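Local coordinates for selenium-binding protein (Sulfolobus tokodaii, PDB 2ECE) that is assigned to the selenium-binding protein family, folds as a beta propeller and may bind selenium, although its biological role is not established, at residues K276-S281 and A318-V323; I298-E303 and L337-I342. One frame throughout, in Å; residues are numbered along the deposited sequence.

Contact 1: residues K276-S281 and A318-V323; sequences KDLSSS and AVPPLV
S280 and L278 bury the most surface here, each pressing on a different part of the proline-rich segment 318-323. The S280 hydroxyl accepts the backbone N-H of V323, with OG and N 3.1 Å apart and an N-H...O angle of 176°, an almost perfectly straight bond. With its chi1 of -75°, S280 holds OG beside its own backbone N and anti to its carbonyl carbon, which turns the oxygen to the incoming chain; the same OG is also hydrogen-bonded to the carbonyl O of V272, so this buried hydroxyl ties two backbones together. Its CB rests against V323 CG2 at 3.5 Å, and CG of the P321 ring closes in on the hydroxyl as well.

Two residues earlier, L278 lies alongside P320, the side chains pointing the same way, with L278 CD1 4.0 Å from P320 CG. The carbonyl O of L278 lies against the edges of both proline rings, 3.5 Å from P321 CD and close to P320 CB. It also accepts from a water at 2.9 Å from that O; the water in turn accepts the N-H of L322, its oxygen 3.0 Å from the L322 N, and thus bridges the backbones where no direct bond joins them.

The turn carrying L278 is itself fixed: D277 OD1 receives both N and OG of S279 from one face of its carboxylate plane. The S279 N bond makes this an Asx turn. The site belongs to a beta propeller, with the turn entering the third strand of one blade (280-288) packed against the chain that leaves for the next.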
loop_
_atom_site.group_PDB
_atom_site.type_symbol
_atom_site.label_atom_id
_atom_site.label_comp_id
_atom_site.label_asym_id
_atom_site.label_seq_id
_atom_site.Cartn_x
_atom_site.Cartn_y
_atom_site.Cartn_z
ATOM N N LYS A 276 8.078 0.393 -23.406
ATOM C CA LYS A 276 8.332 -0.392 -24.615
ATOM C C LYS A 276 7.145 -1.256 -25.032
ATOM O O LYS A 276 6.783 -1.297 -26.212
ATOM C CB LYS A 276 9.550 -1.300 -24.422
ATOM C CG LYS A 276 9.834 -2.202 -25.622
ATOM C CD LYS A 276 10.749 -3.372 -25.262
ATOM C CE LYS A 276 10.999 -4.276 -26.471
ATOM N NZ LYS A 276 11.714 -5.546 -26.125
ATOM N N ASP A 277 6.538 -1.952 -24.073
ATOM C CA ASP A 277 5.418 -2.827 -24.391
ATOM C C ASP A 277 4.287 -2.852 -23.368
ATOM O O ASP A 277 3.464 -3.768 -23.380
ATOM C CB ASP A 277 5.921 -4.253 -24.616
ATOM C CG ASP A 277 6.673 -4.800 -23.417
ATOM O OD1 ASP A 277 6.709 -4.111 -22.374
ATOM O OD2 ASP A 277 7.224 -5.917 -23.513
ATOM N N LEU A 278 4.246 -1.862 -22.483
ATOM C CA LEU A 278 3.185 -1.773 -21.477
ATOM C C LEU A 278 3.153 -2.899 -20.444
ATOM O O LEU A 278 2.159 -3.055 -19.738
ATOM C CB LEU A 278 1.811 -1.716 -22.156
ATOM C CG LEU A 278 1.465 -0.553 -23.085
ATOM C CD1 LEU A 278 0.165 -0.863 -23.816
ATOM C CD2 LEU A 278 1.335 0.724 -22.279
ATOM N N SER A 279 4.220 -3.687 -20.354
ATOM C CA SER A 279 4.252 -4.774 -19.385
ATOM C C SER A 279 4.552 -4.252 -17.984
ATOM O O SER A 279 4.992 -3.112 -17.813
ATOM C CB SER A 279 5.319 -5.799 -19.764
ATOM O OG SER A 279 6.614 -5.241 -19.647
ATOM N N SER A 280 4.291 -5.090 -16.988
ATOM C CA SER A 280 4.577 -4.760 -15.595
ATOM C C SER A 280 5.696 -5.713 -15.211
ATOM O O SER A 280 5.842 -6.785 -15.810
ATOM C CB SER A 280 3.355 -5.006 -14.695
ATOM O OG SER A 280 2.371 -3.996 -14.866
ATOM N N SER A 281 6.504 -5.328 -14.233
ATOM C CA SER A 281 7.585 -6.195 -13.808
ATOM C C SER A 281 7.823 -6.067 -12.318
ATOM O O SER A 281 7.592 -5.008 -11.728
ATOM C CB SER A 281 8.872 -5.877 -14.580
ATOM O OG SER A 281 9.193 -4.500 -14.528
ATOM N N ALA A 318 -4.673 -2.965 -26.398
ATOM C CA ALA A 318 -4.197 -3.938 -25.426
ATOM C C ALA A 318 -4.553 -3.466 -24.019
ATOM O O ALA A 318 -4.876 -2.297 -23.809
ATOM C CB ALA A 318 -2.686 -4.115 -25.556
ATOM N N VAL A 319 -4.507 -4.387 -23.065
ATOM C CA VAL A 319 -4.802 -4.065 -21.673
ATOM C C VAL A 319 -3.529 -4.329 -20.884
ATOM O O VAL A 319 -3.064 -5.468 -20.803
ATOM C CB VAL A 319 -5.929 -4.951 -21.105
ATOM C CG1 VAL A 319 -6.233 -4.555 -19.659
ATOM C CG2 VAL A 319 -7.179 -4.821 -21.969
ATOM N N PRO A 320 -2.932 -3.278 -20.307
ATOM C CA PRO A 320 -1.707 -3.500 -19.542
ATOM C C PRO A 320 -2.103 -4.199 -18.250
ATOM O O PRO A 320 -3.221 -4.014 -17.762
ATOM C CB PRO A 320 -1.186 -2.081 -19.295
ATOM C CG PRO A 320 -1.893 -1.242 -20.359
ATOM C CD PRO A 320 -3.261 -1.848 -20.361
ATOM N N PRO A 321 -1.215 -5.037 -17.697
ATOM C CA PRO A 321 -1.595 -5.701 -16.454
ATOM C C PRO A 321 -1.765 -4.675 -15.337
ATOM O O PRO A 321 -2.639 -4.821 -14.486
ATOM C CB PRO A 321 -0.429 -6.658 -16.203
ATOM C CG PRO A 321 0.730 -5.946 -16.845
ATOM C CD PRO A 321 0.118 -5.478 -18.140
ATOM N N LEU A 322 -0.944 -3.626 -15.377
ATOM C CA LEU A 322 -0.964 -2.565 -14.371
ATOM C C LEU A 322 -0.881 -3.136 -12.964
ATOM O O LEU A 322 -1.835 -3.048 -12.185
ATOM C CB LEU A 322 -2.227 -1.707 -14.494
ATOM C CG LEU A 322 -2.426 -0.917 -15.791
ATOM C CD1 LEU A 322 -3.758 -0.171 -15.732
ATOM C CD2 LEU A 322 -1.269 0.052 -15.987
ATOM N N VAL A 323 0.257 -3.742 -12.650
ATOM C CA VAL A 323 0.473 -4.300 -11.319
ATOM C C VAL A 323 0.751 -3.103 -10.421
ATOM O O VAL A 323 1.823 -2.500 -10.501
ATOM C CB VAL A 323 1.679 -5.261 -11.311
ATOM C CG1 VAL A 323 1.979 -5.719 -9.884
ATOM C CG2 VAL A 323 1.370 -6.479 -12.197
HETATM O O HOH W 1 1.242 -2.485 -17.043
#

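Contact 2: residues I298-E303 and L337-I342; sequences IEIPAE and LSLWGI
The backbones of 298-303 and 337-342 stay well separated, with CA atoms 9.4 Å apart at I300 and L339 and 7.4 Å apart at E303 and I342, and no hydrogen bond crosses between them; the contact is made almost wholly by side chains that span the gap.

I300 is the centre of it. Its two branches divide the work: CD1, at the end of an extended chain, lies 3.9 Å from L337 CD1 and 4.1 Å from L339 CD1, while CG2, anti to the backbone N, meets L339 CD2. The two leucines are approached differently. I300 and L339 meet end-on, methyl against methyl, whereas I300 and L337 run past one another in antiparallel fashion. L337 has a chi1 of -34°, clearly off the staggered position near -60°, which suggests that its branch is twisted to fit its surroundings.

I342 makes the second point of contact, beyond the end of strand 334-339. It crosses E303 at about a right angle, and its CD1 lies 3.7 Å from E303 CG and 4.0 Å from the carbonyl O of P301. Here the glutamate contributes its aliphatic part: a bend at chi2 (-73°) swings the carboxylate away from the isoleucine methyl, so the apolar stem does the packing.

The two segments belong to adjacent sheets, 298-303 to the one containing strands 280-288 and 291-304, and 337-342 to the one containing strands 334-339 and 344-349. Strand 291-304 supplies I300, which also packs on R346 and Y348 of strand 344-349, and L337 reaches across to I282 of strand 280-288. P321, in the connection between the sheets, lies against I300 too, while at the far end E303 touches F368 and I342 touches H369, both in loops.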
loop_
_atom_site.group_PDB
_atom_site.type_symbol
_atom_site.label_atom_id
_atom_site.label_comp_id
_atom_site.label_asym_id
_atom_site.label_seq_id
_atom_site.Cartn_x
_atom_site.Cartn_y
_atom_site.Cartn_z
ATOM N N ILE A 298 10.042 -11.054 -12.323
ATOM C CA ILE A 298 8.717 -11.351 -12.860
ATOM C C ILE A 298 8.348 -10.292 -13.894
ATOM O O ILE A 298 8.555 -9.101 -13.674
ATOM C CB ILE A 298 7.611 -11.320 -11.778
ATOM C CG1 ILE A 298 7.846 -12.400 -10.726
ATOM C CG2 ILE A 298 6.252 -11.536 -12.431
ATOM C CD1 ILE A 298 6.883 -12.308 -9.549
ATOM N N GLU A 299 7.802 -10.729 -15.022
ATOM C CA GLU A 299 7.381 -9.800 -16.058
ATOM C C GLU A 299 6.055 -10.300 -16.590
ATOM O O GLU A 299 5.928 -11.464 -16.974
ATOM C CB GLU A 299 8.405 -9.720 -17.196
ATOM C CG GLU A 299 8.087 -8.629 -18.221
ATOM C CD GLU A 299 9.109 -8.538 -19.345
ATOM O OE1 GLU A 299 10.323 -8.508 -19.056
ATOM O OE2 GLU A 299 8.698 -8.485 -20.522
ATOM N N ILE A 300 5.060 -9.421 -16.589
ATOM C CA ILE A 300 3.736 -9.771 -17.067
ATOM C C ILE A 300 3.412 -8.907 -18.277
ATOM O O ILE A 300 3.427 -7.681 -18.194
ATOM C CB ILE A 300 2.671 -9.547 -15.969
ATOM C CG1 ILE A 300 3.004 -10.415 -14.749
ATOM C CG2 ILE A 300 1.285 -9.886 -16.507
ATOM C CD1 ILE A 300 2.104 -10.177 -13.560
ATOM N N PRO A 301 3.130 -9.541 -19.428
ATOM C CA PRO A 301 2.805 -8.812 -20.657
ATOM C C PRO A 301 1.364 -8.309 -20.720
ATOM O O PRO A 301 0.479 -8.804 -20.014
ATOM C CB PRO A 301 3.100 -9.840 -21.744
ATOM C CG PRO A 301 2.639 -11.110 -21.094
ATOM C CD PRO A 301 3.246 -10.988 -19.698
ATOM N N ALA A 302 1.138 -7.312 -21.569
ATOM C CA ALA A 302 -0.193 -6.759 -21.751
ATOM C C ALA A 302 -1.013 -7.772 -22.553
ATOM O O ALA A 302 -0.448 -8.609 -23.261
ATOM C CB ALA A 302 -0.109 -5.432 -22.498
ATOM N N GLU A 303 -2.337 -7.706 -22.432
ATOM C CA GLU A 303 -3.214 -8.621 -23.158
ATOM C C GLU A 303 -3.929 -7.913 -24.304
ATOM O O GLU A 303 -4.714 -6.992 -24.083
ATOM C CB GLU A 303 -4.267 -9.224 -22.224
ATOM C CG GLU A 303 -3.778 -10.351 -21.327
ATOM C CD GLU A 303 -3.528 -11.646 -22.082
ATOM O OE1 GLU A 303 -3.874 -11.717 -23.280
ATOM O OE2 GLU A 303 -2.994 -12.598 -21.471
ATOM N N LEU A 337 0.363 -10.375 -6.077
ATOM C CA LEU A 337 0.311 -9.182 -6.908
ATOM C C LEU A 337 -1.121 -8.960 -7.344
ATOM O O LEU A 337 -1.901 -9.907 -7.471
ATOM C CB LEU A 337 1.137 -9.319 -8.198
ATOM C CG LEU A 337 2.446 -10.074 -8.446
ATOM C CD1 LEU A 337 2.963 -9.644 -9.819
ATOM C CD2 LEU A 337 3.480 -9.786 -7.388
ATOM N N SER A 338 -1.465 -7.701 -7.582
ATOM C CA SER A 338 -2.787 -7.376 -8.077
ATOM C C SER A 338 -2.541 -6.837 -9.482
ATOM O O SER A 338 -1.518 -6.196 -9.740
ATOM C CB SER A 338 -3.452 -6.310 -7.203
ATOM O OG SER A 338 -2.736 -5.084 -7.247
ATOM N N LEU A 339 -3.449 -7.138 -10.402
ATOM C CA LEU A 339 -3.335 -6.644 -11.766
ATOM C C LEU A 339 -4.581 -5.797 -11.939
ATOM O O LEU A 339 -5.659 -6.304 -12.241
ATOM C CB LEU A 339 -3.321 -7.790 -12.787
ATOM C CG LEU A 339 -1.987 -8.483 -13.088
ATOM C CD1 LEU A 339 -1.557 -9.336 -11.902
ATOM C CD2 LEU A 339 -2.141 -9.356 -14.335
ATOM N N TRP A 340 -4.415 -4.500 -11.719
ATOM C CA TRP A 340 -5.508 -3.547 -11.796
ATOM C C TRP A 340 -6.011 -3.299 -13.215
ATOM O O TRP A 340 -7.097 -2.761 -13.400
ATOM C CB TRP A 340 -5.059 -2.232 -11.167
ATOM C CG TRP A 340 -6.175 -1.298 -10.871
ATOM C CD1 TRP A 340 -7.194 -1.491 -9.979
ATOM C CD2 TRP A 340 -6.359 0.012 -11.416
ATOM N NE1 TRP A 340 -8.000 -0.371 -9.931
ATOM C CE2 TRP A 340 -7.511 0.563 -10.807
ATOM C CE3 TRP A 340 -5.665 0.774 -12.367
ATOM C CZ2 TRP A 340 -7.975 1.842 -11.108
ATOM C CZ3 TRP A 340 -6.132 2.052 -12.667
ATOM C CH2 TRP A 340 -7.276 2.568 -12.041
ATOM N N GLY A 341 -5.219 -3.684 -14.211
ATOM C CA GLY A 341 -5.635 -3.491 -15.588
ATOM C C GLY A 341 -6.368 -4.717 -16.094
ATOM O O GLY A 341 -7.554 -4.664 -16.416
ATOM N N ILE A 342 -5.659 -5.839 -16.141
ATOM C CA ILE A 342 -6.243 -7.085 -16.610
ATOM C C ILE A 342 -7.355 -7.625 -15.703
ATOM O O ILE A 342 -8.375 -8.117 -16.195
ATOM C CB ILE A 342 -5.134 -8.141 -16.804
ATOM C CG1 ILE A 342 -4.352 -7.802 -18.077
ATOM C CG2 ILE A 342 -5.734 -9.546 -16.856
ATOM C CD1 ILE A 342 -3.030 -8.502 -18.201
#

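In the fold
The centres of contact 1 and contact 2 are about 6 Å apart, and their segments alternate along the chain: 276-281, 298-303, 318-323, 337-342. Strand 291-304 lies between strands 280-288 and 318-319 in one antiparallel sheet, so three of the four segments reach that blade, while 337-342 comes from the next sheet, 326-363. Segment 318-323 connects the two: a probable hydrogen bond joins V319 N to E303 O (2.8 Å), and another joins P321 O to G341 N (2.8 Å). Contact 1 joins the turn before strand 280-288 to the chain passing between the blades, and contact 2 packs the blades' faces together, both on the same side of the chain's centre.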